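Local structure of probable spore coat polysaccharide biosynthesis protein E (Chromobacterium violaceum ATCC 12472, 3G8R) at residues 5-14 and 39-48; 88-99 and 110-121. The protein probably acts as an N-acylneuraminate-9-phosphate synthase, a sialic-acid-type sugar-forming enzyme whose TIM-barrel domain holds a zinc ion. All coordinates share one frame; numbering follows the deposited sequence.

Contact 1: 5-14 and 39-48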
loop_
_atom_site.group_PDB
_atom_site.type_symbol
_atom_site.label_atom_id
_atom_site.label_comp_id
_atom_site.label_asym_id
_atom_site.label_seq_id
_atom_site.Cartn_x
_atom_site.Cartn_y
_atom_site.Cartn_z
ATOM N N LYS A 5 -1.324 16.879 7.599
ATOM C CA LYS A 5 -1.789 15.779 8.520
ATOM C C LYS A 5 -0.776 14.634 8.765
ATOM O O LYS A 5 -0.694 14.115 9.898
ATOM C CB LYS A 5 -3.145 15.203 8.095
ATOM C CG LYS A 5 -4.194 15.248 9.236
ATOM C CD LYS A 5 -5.606 14.872 8.737
ATOM C CE LYS A 5 -6.694 15.686 9.433
ATOM N NZ LYS A 5 -6.719 17.113 8.977
ATOM N N PRO A 6 -0.003 14.222 7.736
ATOM C CA PRO A 6 0.984 13.214 8.092
ATOM C C PRO A 6 1.931 13.790 9.115
ATOM O O PRO A 6 2.256 14.970 9.039
ATOM C CB PRO A 6 1.734 12.961 6.782
ATOM C CG PRO A 6 0.839 13.343 5.759
ATOM C CD PRO A 6 0.002 14.485 6.294
ATOM N N LEU A 7 2.359 12.985 10.072
ATOM C CA LEU A 7 3.328 13.475 11.011
ATOM C C LEU A 7 4.613 12.690 10.897
ATOM O O LEU A 7 4.621 11.446 11.000
ATOM C CB LEU A 7 2.770 13.412 12.425
ATOM C CG LEU A 7 3.768 13.582 13.579
ATOM C CD1 LEU A 7 4.567 14.794 13.470
ATOM C CD2 LEU A 7 3.034 13.622 14.884
ATOM N N PHE A 8 5.709 13.407 10.702
ATOM C CA PHE A 8 6.989 12.748 10.677
ATOM C C PHE A 8 7.782 13.071 11.913
ATOM O O PHE A 8 7.839 14.235 12.348
ATOM C CB PHE A 8 7.787 13.167 9.468
ATOM C CG PHE A 8 7.200 12.708 8.197
ATOM C CD1 PHE A 8 7.717 11.602 7.552
ATOM C CD2 PHE A 8 6.102 13.351 7.659
ATOM C CE1 PHE A 8 7.164 11.150 6.401
ATOM C CE2 PHE A 8 5.545 12.894 6.486
ATOM C CZ PHE A 8 6.077 11.787 5.866
ATOM N N ILE A 9 8.430 12.040 12.453
ATOM C CA ILE A 9 9.206 12.163 13.668
ATOM C C ILE A 9 10.670 11.795 13.476
ATOM O O ILE A 9 11.015 10.748 12.910
ATOM C CB ILE A 9 8.620 11.322 14.792
ATOM C CG1 ILE A 9 7.149 11.661 15.008
ATOM C CG2 ILE A 9 9.376 11.593 16.058
ATOM C CD1 ILE A 9 6.455 10.717 15.973
ATOM N N PHE A 10 11.531 12.664 13.985
ATOM C CA PHE A 10 12.957 12.487 13.831
ATOM C C PHE A 10 13.569 12.120 15.142
ATOM O O PHE A 10 13.626 12.941 16.038
ATOM C CB PHE A 10 13.553 13.766 13.318
ATOM C CG PHE A 10 12.839 14.293 12.139
ATOM C CD1 PHE A 10 12.837 13.562 10.945
ATOM C CD2 PHE A 10 12.144 15.504 12.215
ATOM C CE1 PHE A 10 12.172 14.025 9.850
ATOM C CE2 PHE A 10 11.469 16.000 11.101
ATOM C CZ PHE A 10 11.474 15.258 9.918
ATOM N N GLU A 11 14.010 10.872 15.230
ATOM C CA GLU A 11 14.582 10.318 16.444
ATOM C C GLU A 11 16.043 10.680 16.530
ATOM O O GLU A 11 16.817 10.305 15.666
ATOM C CB GLU A 11 14.450 8.801 16.418
ATOM C CG GLU A 11 15.248 8.085 17.464
ATOM C CD GLU A 11 14.555 8.026 18.805
ATOM O OE1 GLU A 11 14.485 9.073 19.498
ATOM O OE2 GLU A 11 14.106 6.917 19.173
HETATM N N MSE A 12 16.422 11.429 17.559
HETATM C CA MSE A 12 17.840 11.745 17.756
HETATM C C MSE A 12 18.491 10.587 18.471
HETATM O O MSE A 12 19.668 10.312 18.262
HETATM C CB MSE A 12 18.014 13.001 18.595
HETATM C CG MSE A 12 19.344 13.718 18.401
HETATM SE SE MSE A 12 19.342 15.298 19.284
HETATM C CE MSE A 12 19.194 14.659 20.922
ATOM N N ALA A 13 17.705 9.906 19.297
ATOM C CA ALA A 13 18.197 8.880 20.189
ATOM C C ALA A 13 19.407 9.446 20.911
ATOM O O ALA A 13 19.303 10.476 21.589
ATOM C CB ALA A 13 18.548 7.617 19.436
ATOM N N ASN A 14 20.551 8.800 20.759
ATOM C CA ASN A 14 21.721 9.278 21.441
ATOM C C ASN A 14 22.684 9.854 20.469
ATOM O O ASN A 14 23.812 10.134 20.821
ATOM C CB ASN A 14 22.348 8.174 22.277
ATOM C CG ASN A 14 21.416 7.705 23.382
ATOM O OD1 ASN A 14 20.975 8.514 24.198
ATOM N ND2 ASN A 14 21.094 6.408 23.405
ATOM N N PHE A 39 3.796 18.950 5.952
ATOM C CA PHE A 39 3.467 17.901 6.889
ATOM C C PHE A 39 3.654 18.478 8.266
ATOM O O PHE A 39 4.107 19.607 8.423
ATOM C CB PHE A 39 4.467 16.764 6.781
ATOM C CG PHE A 39 4.669 16.234 5.404
ATOM C CD1 PHE A 39 3.589 15.904 4.596
ATOM C CD2 PHE A 39 5.967 15.970 4.949
ATOM C CE1 PHE A 39 3.798 15.369 3.321
ATOM C CE2 PHE A 39 6.191 15.417 3.692
ATOM C CZ PHE A 39 5.112 15.131 2.864
ATOM N N ASP A 40 3.343 17.672 9.265
ATOM C CA ASP A 40 3.751 17.967 10.632
ATOM C C ASP A 40 5.045 17.267 10.904
ATOM O O ASP A 40 5.352 16.260 10.298
ATOM C CB ASP A 40 2.716 17.478 11.633
ATOM C CG ASP A 40 1.481 18.289 11.595
ATOM O OD1 ASP A 40 1.559 19.411 11.039
ATOM O OD2 ASP A 40 0.446 17.799 12.104
ATOM N N PHE A 41 5.779 17.795 11.858
ATOM C CA PHE A 41 7.079 17.296 12.155
ATOM C C PHE A 41 7.245 17.340 13.665
ATOM O O PHE A 41 6.840 18.305 14.316
ATOM C CB PHE A 41 8.158 18.181 11.490
ATOM C CG PHE A 41 8.160 18.147 9.988
ATOM C CD1 PHE A 41 8.542 16.997 9.304
ATOM C CD2 PHE A 41 7.822 19.278 9.258
ATOM C CE1 PHE A 41 8.576 16.974 7.922
ATOM C CE2 PHE A 41 7.838 19.253 7.881
ATOM C CZ PHE A 41 8.214 18.104 7.211
ATOM N N GLY A 42 7.864 16.283 14.189
ATOM C CA GLY A 42 8.273 16.184 15.581
ATOM C C GLY A 42 9.697 15.673 15.681
ATOM O O GLY A 42 10.151 14.916 14.841
ATOM N N PHE A 43 10.398 16.126 16.709
ATOM C CA PHE A 43 11.737 15.676 17.017
ATOM C C PHE A 43 11.726 14.897 18.323
ATOM O O PHE A 43 11.039 15.257 19.267
ATOM C CB PHE A 43 12.680 16.883 17.112
ATOM C CG PHE A 43 13.918 16.734 16.266
ATOM C CD1 PHE A 43 13.997 17.333 15.013
ATOM C CD2 PHE A 43 14.972 15.926 16.684
ATOM C CE1 PHE A 43 15.115 17.155 14.223
ATOM C CE2 PHE A 43 16.107 15.771 15.893
ATOM C CZ PHE A 43 16.181 16.383 14.676
ATOM N N LYS A 44 12.483 13.812 18.379
ATOM C CA LYS A 44 12.408 12.910 19.533
ATOM C C LYS A 44 13.731 12.699 20.291
ATOM O O LYS A 44 14.794 12.472 19.678
ATOM C CB LYS A 44 11.828 11.576 19.124
ATOM C CG LYS A 44 11.016 10.974 20.228
ATOM C CD LYS A 44 10.763 9.493 20.034
ATOM C CE LYS A 44 12.036 8.689 20.241
ATOM N NZ LYS A 44 11.787 7.280 20.753
ATOM N N LEU A 45 13.628 12.774 21.625
ATOM C CA LEU A 45 14.683 12.417 22.579
ATOM C C LEU A 45 14.390 11.137 23.322
ATOM O O LEU A 45 13.276 10.628 23.291
ATOM C CB LEU A 45 14.769 13.510 23.615
ATOM C CG LEU A 45 15.725 14.641 23.284
ATOM C CD1 LEU A 45 16.351 14.449 21.920
ATOM C CD2 LEU A 45 14.916 15.906 23.357
ATOM N N GLN A 46 15.390 10.624 24.021
ATOM C CA GLN A 46 15.222 9.430 24.862
ATOM C C GLN A 46 15.617 9.768 26.278
ATOM O O GLN A 46 16.722 10.212 26.511
ATOM C CB GLN A 46 16.117 8.322 24.353
ATOM C CG GLN A 46 15.540 7.639 23.145
ATOM C CD GLN A 46 16.355 6.459 22.687
ATOM O OE1 GLN A 46 17.273 6.024 23.368
ATOM N NE2 GLN A 46 16.025 5.936 21.517
ATOM N N TYR A 47 14.720 9.584 27.230
ATOM C CA TYR A 47 15.048 9.911 28.604
ATOM C C TYR A 47 15.240 8.660 29.390
ATOM O O TYR A 47 14.329 7.844 29.476
ATOM C CB TYR A 47 13.923 10.686 29.253
ATOM C CG TYR A 47 13.893 12.150 28.951
ATOM C CD1 TYR A 47 14.615 12.677 27.892
ATOM C CD2 TYR A 47 13.094 13.001 29.700
ATOM C CE1 TYR A 47 14.571 14.022 27.606
ATOM C CE2 TYR A 47 13.040 14.345 29.422
ATOM C CZ TYR A 47 13.783 14.853 28.371
ATOM O OH TYR A 47 13.742 16.194 28.076
ATOM N N ARG A 48 16.445 8.522 29.931
ATOM C CA ARG A 48 16.794 7.551 30.968
ATOM C C ARG A 48 17.446 8.292 32.140
ATOM O O ARG A 48 18.327 9.132 31.940
ATOM C CB ARG A 48 17.792 6.526 30.440
ATOM C CG ARG A 48 17.238 5.567 29.396
ATOM C CD ARG A 48 18.350 4.695 28.783
ATOM N NE ARG A 48 17.818 3.887 27.700
ATOM C CZ ARG A 48 17.651 4.324 26.460
ATOM N NH1 ARG A 48 17.986 5.564 26.133
ATOM N NH2 ARG A 48 17.158 3.513 25.542
#
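F10 lays its CB over the centre of the F43 ring, 3.8 Å from the centroid and 9° off the ring normal, a CH-pi contact, while the two rings stand obliquely to each other. With CG anti to the carbonyl carbon (chi1 -50°), the F10 ring reaches back to F41, and F10 CZ lies 3.5 Å from F41 CD1; those rings are near parallel but slid apart, with little overlap. F8 CE2 sits over one face of F39, toward its rim. F8, F10 and F41 pack against helix 242-259, while F43 packs on M87 of helix 77-89. Strands 7-11 and 40-47 are the first two of the eight-stranded parallel TIM barrel of the NeuB domain, joined through helix 21-33 as a beta-alpha-beta unit, with five parallel bridges, L7 with D40 to E11 with K44. On the other face, E11 OE2 and K44 NZ form a salt bridge (2.8 Å, its hydrogen bond weak), modelled too close for the detail to be relied on; K44 NZ also bonds T97 OG1. E11 OE2 takes Q46 NE2 at 3.2 Å from above the carboxylate plane. The E11 side chain lies about 4 Å from the zinc ion, nearest atoms.

Contact 2: 88-99 and 110-121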
loop_
_atom_site.group_PDB
_atom_site.type_symbol
_atom_site.label_atom_id
_atom_site.label_comp_id
_atom_site.label_asym_id
_atom_site.label_seq_id
_atom_site.Cartn_x
_atom_site.Cartn_y
_atom_site.Cartn_z
ATOM N N LYS A 88 11.645 23.198 19.629
ATOM C CA LYS A 88 10.478 24.066 19.550
ATOM C C LYS A 88 10.783 25.340 18.798
ATOM O O LYS A 88 9.973 25.787 17.990
ATOM C CB LYS A 88 9.939 24.359 20.944
ATOM C CG LYS A 88 9.432 23.107 21.667
ATOM C CD LYS A 88 9.281 23.347 23.156
ATOM C CE LYS A 88 8.029 22.655 23.698
ATOM N NZ LYS A 88 7.605 23.213 25.017
ATOM N N ALA A 89 11.962 25.902 19.042
ATOM C CA ALA A 89 12.420 27.061 18.288
ATOM C C ALA A 89 12.243 26.909 16.777
ATOM O O ALA A 89 11.857 27.860 16.105
ATOM C CB ALA A 89 13.842 27.344 18.603
ATOM N N ASN A 90 12.499 25.709 16.250
ATOM C CA ASN A 90 12.435 25.450 14.810
ATOM C C ASN A 90 11.042 25.005 14.349
ATOM O O ASN A 90 10.779 24.862 13.153
ATOM C CB ASN A 90 13.478 24.406 14.394
ATOM C CG ASN A 90 14.910 24.867 14.628
ATOM O OD1 ASN A 90 15.617 25.210 13.689
ATOM N ND2 ASN A 90 15.347 24.849 15.876
ATOM N N GLY A 91 10.139 24.773 15.291
ATOM C CA GLY A 91 8.773 24.454 14.919
ATOM C C GLY A 91 8.523 22.968 14.954
ATOM O O GLY A 91 7.621 22.463 14.277
ATOM N N PHE A 92 9.290 22.258 15.756
ATOM C CA PHE A 92 9.053 20.842 15.883
ATOM C C PHE A 92 8.201 20.578 17.077
ATOM O O PHE A 92 8.434 21.152 18.130
ATOM C CB PHE A 92 10.372 20.111 16.047
ATOM C CG PHE A 92 11.208 20.107 14.806
ATOM C CD1 PHE A 92 10.778 19.429 13.673
ATOM C CD2 PHE A 92 12.424 20.767 14.772
ATOM C CE1 PHE A 92 11.544 19.400 12.534
ATOM C CE2 PHE A 92 13.203 20.750 13.622
ATOM C CZ PHE A 92 12.768 20.081 12.503
ATOM N N LYS A 93 7.203 19.731 16.931
ATOM C CA LYS A 93 6.664 19.041 18.100
ATOM C C LYS A 93 7.826 18.383 18.890
ATOM O O LYS A 93 8.626 17.638 18.320
ATOM C CB LYS A 93 5.629 17.977 17.688
ATOM C CG LYS A 93 4.182 18.346 17.996
ATOM C CD LYS A 93 3.233 18.009 16.844
ATOM C CE LYS A 93 2.932 19.248 15.951
ATOM N NZ LYS A 93 1.680 19.100 15.093
ATOM N N ALA A 94 7.933 18.713 20.182
ATOM C CA ALA A 94 8.870 18.076 21.085
ATOM C C ALA A 94 8.277 16.761 21.537
ATOM O O ALA A 94 7.236 16.721 22.197
ATOM C CB ALA A 94 9.100 18.948 22.260
ATOM N N ILE A 95 8.945 15.677 21.187
ATOM C CA ILE A 95 8.468 14.355 21.504
ATOM C C ILE A 95 9.561 13.625 22.252
ATOM O O ILE A 95 10.732 13.797 21.932
ATOM C CB ILE A 95 8.188 13.618 20.237
ATOM C CG1 ILE A 95 6.994 14.256 19.562
ATOM C CG2 ILE A 95 7.901 12.194 20.532
ATOM C CD1 ILE A 95 6.929 13.963 18.096
ATOM N N CYS A 96 9.185 12.815 23.244
ATOM C CA CYS A 96 10.184 12.093 24.044
ATOM C C CYS A 96 9.798 10.678 24.541
ATOM O O CYS A 96 8.638 10.399 24.869
ATOM C CB CYS A 96 10.647 12.942 25.225
ATOM S SG CYS A 96 11.977 12.111 26.123
ATOM N N THR A 97 10.792 9.800 24.591
ATOM C CA THR A 97 10.620 8.448 25.106
ATOM C C THR A 97 11.296 8.302 26.464
ATOM O O THR A 97 12.541 8.268 26.561
ATOM C CB THR A 97 11.241 7.425 24.172
ATOM O OG1 THR A 97 10.780 7.674 22.854
ATOM C CG2 THR A 97 10.888 6.010 24.579
ATOM N N PRO A 98 10.478 8.186 27.514
ATOM C CA PRO A 98 10.965 7.925 28.846
ATOM C C PRO A 98 11.185 6.434 29.006
ATOM O O PRO A 98 10.486 5.636 28.396
ATOM C CB PRO A 98 9.773 8.303 29.690
ATOM C CG PRO A 98 8.631 7.783 28.875
ATOM C CD PRO A 98 9.014 8.058 27.439
ATOM N N PHE A 99 12.116 6.030 29.846
ATOM C CA PHE A 99 12.231 4.603 30.124
ATOM C C PHE A 99 12.021 4.348 31.595
ATOM O O PHE A 99 11.807 3.197 31.986
ATOM C CB PHE A 99 13.577 4.059 29.648
ATOM C CG PHE A 99 13.756 4.137 28.168
ATOM C CD1 PHE A 99 13.588 3.008 27.381
ATOM C CD2 PHE A 99 14.069 5.346 27.559
ATOM C CE1 PHE A 99 13.732 3.076 25.996
ATOM C CE2 PHE A 99 14.216 5.433 26.196
ATOM C CZ PHE A 99 14.042 4.296 25.402
ATOM N N HIS A 110 9.807 19.602 31.340
ATOM C CA HIS A 110 10.357 20.152 30.135
ATOM C C HIS A 110 9.279 20.649 29.202
ATOM O O HIS A 110 9.565 21.298 28.205
ATOM C CB HIS A 110 11.221 19.113 29.485
ATOM C CG HIS A 110 12.521 18.901 30.188
ATOM N ND1 HIS A 110 13.529 18.111 29.673
ATOM C CD2 HIS A 110 12.994 19.401 31.355
ATOM C CE1 HIS A 110 14.556 18.117 30.504
ATOM N NE2 HIS A 110 14.262 18.901 31.527
ATOM N N GLY A 111 8.026 20.388 29.543
ATOM C CA GLY A 111 6.908 20.784 28.670
ATOM C C GLY A 111 6.981 20.128 27.294
ATOM O O GLY A 111 6.690 20.750 26.265
ATOM N N ILE A 112 7.388 18.862 27.289
ATOM C CA ILE A 112 7.341 18.032 26.101
ATOM C C ILE A 112 5.874 17.746 25.798
ATOM O O ILE A 112 5.107 17.533 26.716
ATOM C CB ILE A 112 8.154 16.741 26.313
ATOM C CG1 ILE A 112 9.644 17.043 26.111
ATOM C CG2 ILE A 112 7.691 15.636 25.363
ATOM C CD1 ILE A 112 10.535 16.418 27.123
ATOM N N GLU A 113 5.499 17.760 24.519
ATOM C CA GLU A 113 4.105 17.643 24.075
ATOM C C GLU A 113 3.592 16.217 23.980
ATOM O O GLU A 113 2.392 16.003 24.176
ATOM C CB GLU A 113 3.907 18.316 22.720
ATOM C CG GLU A 113 4.294 19.797 22.686
ATOM C CD GLU A 113 4.433 20.343 21.266
ATOM O OE1 GLU A 113 3.417 20.335 20.515
ATOM O OE2 GLU A 113 5.564 20.770 20.909
ATOM N N ILE A 114 4.477 15.261 23.675
ATOM C CA ILE A 114 4.098 13.851 23.403
ATOM C C ILE A 114 5.035 12.747 24.009
ATOM O O ILE A 114 6.257 12.946 24.167
ATOM C CB ILE A 114 3.972 13.639 21.872
ATOM C CG1 ILE A 114 2.870 14.530 21.277
ATOM C CG2 ILE A 114 3.762 12.151 21.522
ATOM C CD1 ILE A 114 2.792 14.558 19.726
ATOM N N ILE A 115 4.457 11.592 24.331
ATOM C CA ILE A 115 5.204 10.473 24.898
ATOM C C ILE A 115 5.347 9.298 23.936
ATOM O O ILE A 115 4.356 8.681 23.578
ATOM C CB ILE A 115 4.557 9.968 26.228
ATOM C CG1 ILE A 115 4.711 11.026 27.320
ATOM C CG2 ILE A 115 5.190 8.637 26.698
ATOM C CD1 ILE A 115 3.712 10.916 28.464
ATOM N N LYS A 116 6.561 8.970 23.508
ATOM C CA LYS A 116 6.703 7.694 22.800
ATOM C C LYS A 116 6.951 6.608 23.810
ATOM O O LYS A 116 7.717 6.795 24.744
ATOM C CB LYS A 116 7.818 7.681 21.766
ATOM C CG LYS A 116 7.355 7.120 20.430
ATOM C CD LYS A 116 7.542 5.611 20.236
ATOM C CE LYS A 116 8.955 5.306 19.720
ATOM N NZ LYS A 116 9.010 4.114 18.784
ATOM N N ILE A 117 6.285 5.483 23.645
ATOM C CA ILE A 117 6.682 4.285 24.337
ATOM C C ILE A 117 7.553 3.413 23.422
ATOM O O ILE A 117 7.114 3.007 22.343
ATOM C CB ILE A 117 5.443 3.499 24.742
ATOM C CG1 ILE A 117 4.604 4.336 25.696
ATOM C CG2 ILE A 117 5.807 2.113 25.339
ATOM C CD1 ILE A 117 3.342 3.622 26.179
ATOM N N ALA A 118 8.769 3.103 23.833
ATOM C CA ALA A 118 9.586 2.175 23.063
ATOM C C ALA A 118 9.028 0.749 23.110
ATOM O O ALA A 118 8.305 0.372 24.032
ATOM C CB ALA A 118 11.006 2.187 23.573
ATOM N N SER A 119 9.391 -0.057 22.128
ATOM C CA SER A 119 8.874 -1.411 22.035
ATOM C C SER A 119 9.309 -2.246 23.210
ATOM O O SER A 119 8.634 -3.206 23.559
ATOM C CB SER A 119 9.359 -2.085 20.747
ATOM O OG SER A 119 9.914 -1.122 19.872
ATOM N N CYS A 120 10.456 -1.900 23.794
ATOM C CA CYS A 120 11.040 -2.661 24.914
ATOM C C CYS A 120 10.259 -2.401 26.187
ATOM O O CYS A 120 10.068 -3.311 27.021
ATOM C CB CYS A 120 12.513 -2.306 25.113
ATOM S SG CYS A 120 12.822 -0.542 25.339
ATOM N N SER A 121 9.788 -1.161 26.324
ATOM C CA SER A 121 8.986 -0.774 27.463
ATOM C C SER A 121 7.524 -0.999 27.170
ATOM O O SER A 121 6.679 -0.631 27.988
ATOM C CB SER A 121 9.167 0.702 27.768
ATOM O OG SER A 121 10.431 1.166 27.347
#
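C96 and I115, together with I95 and I114, bring strands 93-98 and 114-117 into parallel register, and the backbone bonds carry the evidence: C96 N donates to I114 O at 3.1 Å, and K116 N donates to C96 O at 2.9 Å. Before the register begins, A94 O accepts E113 N at 3.1 Å, and I114 N adds a weak second bond to it.

Two polar side chains fasten the entry end of the pair. E113, extended beyond CG, puts OE2 3.2 Å from A94 N, which meets it from above the carboxylate plane. K88 NZ reaches G111 O at 2.9 Å, tying the end of helix 77-89 to the turn after helix 101-109; G91 and G111 each close a helix with a Schellman motif. Nearer the zinc site, T97 OG1, bonded to K44 NZ, lies 3.2 Å from K116 CB, and K116 NZ bonds S141 and E223.

Apolar contacts fall on both faces. I95 and I114 run alongside each other, with I95 CG1 against I114 CB; on the face of C96, I112 CD1 packs on C96 CB. The P98 and I115 side chains cross at about a right angle, P98 CD against I115 CG2. At the far end, C120 SG lies at the F99 ring edge, in plane, 3.8 Å from F99 CE1, a sulfur-aromatic contact.

The strands form the third and fourth staves of the barrel, joined by helix 101-109 in a beta-alpha-beta unit. That helix packs on C96, P98 and I112, helix 125-132 covers I115 and I117, and strand 40-47 flanks 93-98, while C120 O is hydrogen-bonded to R279 of the second subunit.

How the contacts relate
Contact 1 closes before contact 2 opens along the chain, and their centres lie about 7 Å apart because strands 40-47 and 93-98 are neighbours in the barrel, making four consecutive staves. Probable hydrogen bonds join them, K44 NZ to T97 OG1 at 2.4 Å and Y47 OH to H110 ND1 at 2.5 Å, lengths shorter than normal and so uncertain; R48 makes a cation-pi contact with F99. Each contact brings a side chain close to the zinc site of H202 and H225: E11 comes within about 4 Å of the zinc ion and K116 within about 6 Å, at their nearest atoms. E223, the salt-bridge partner of K116, also makes a long, weak ion pair with K44.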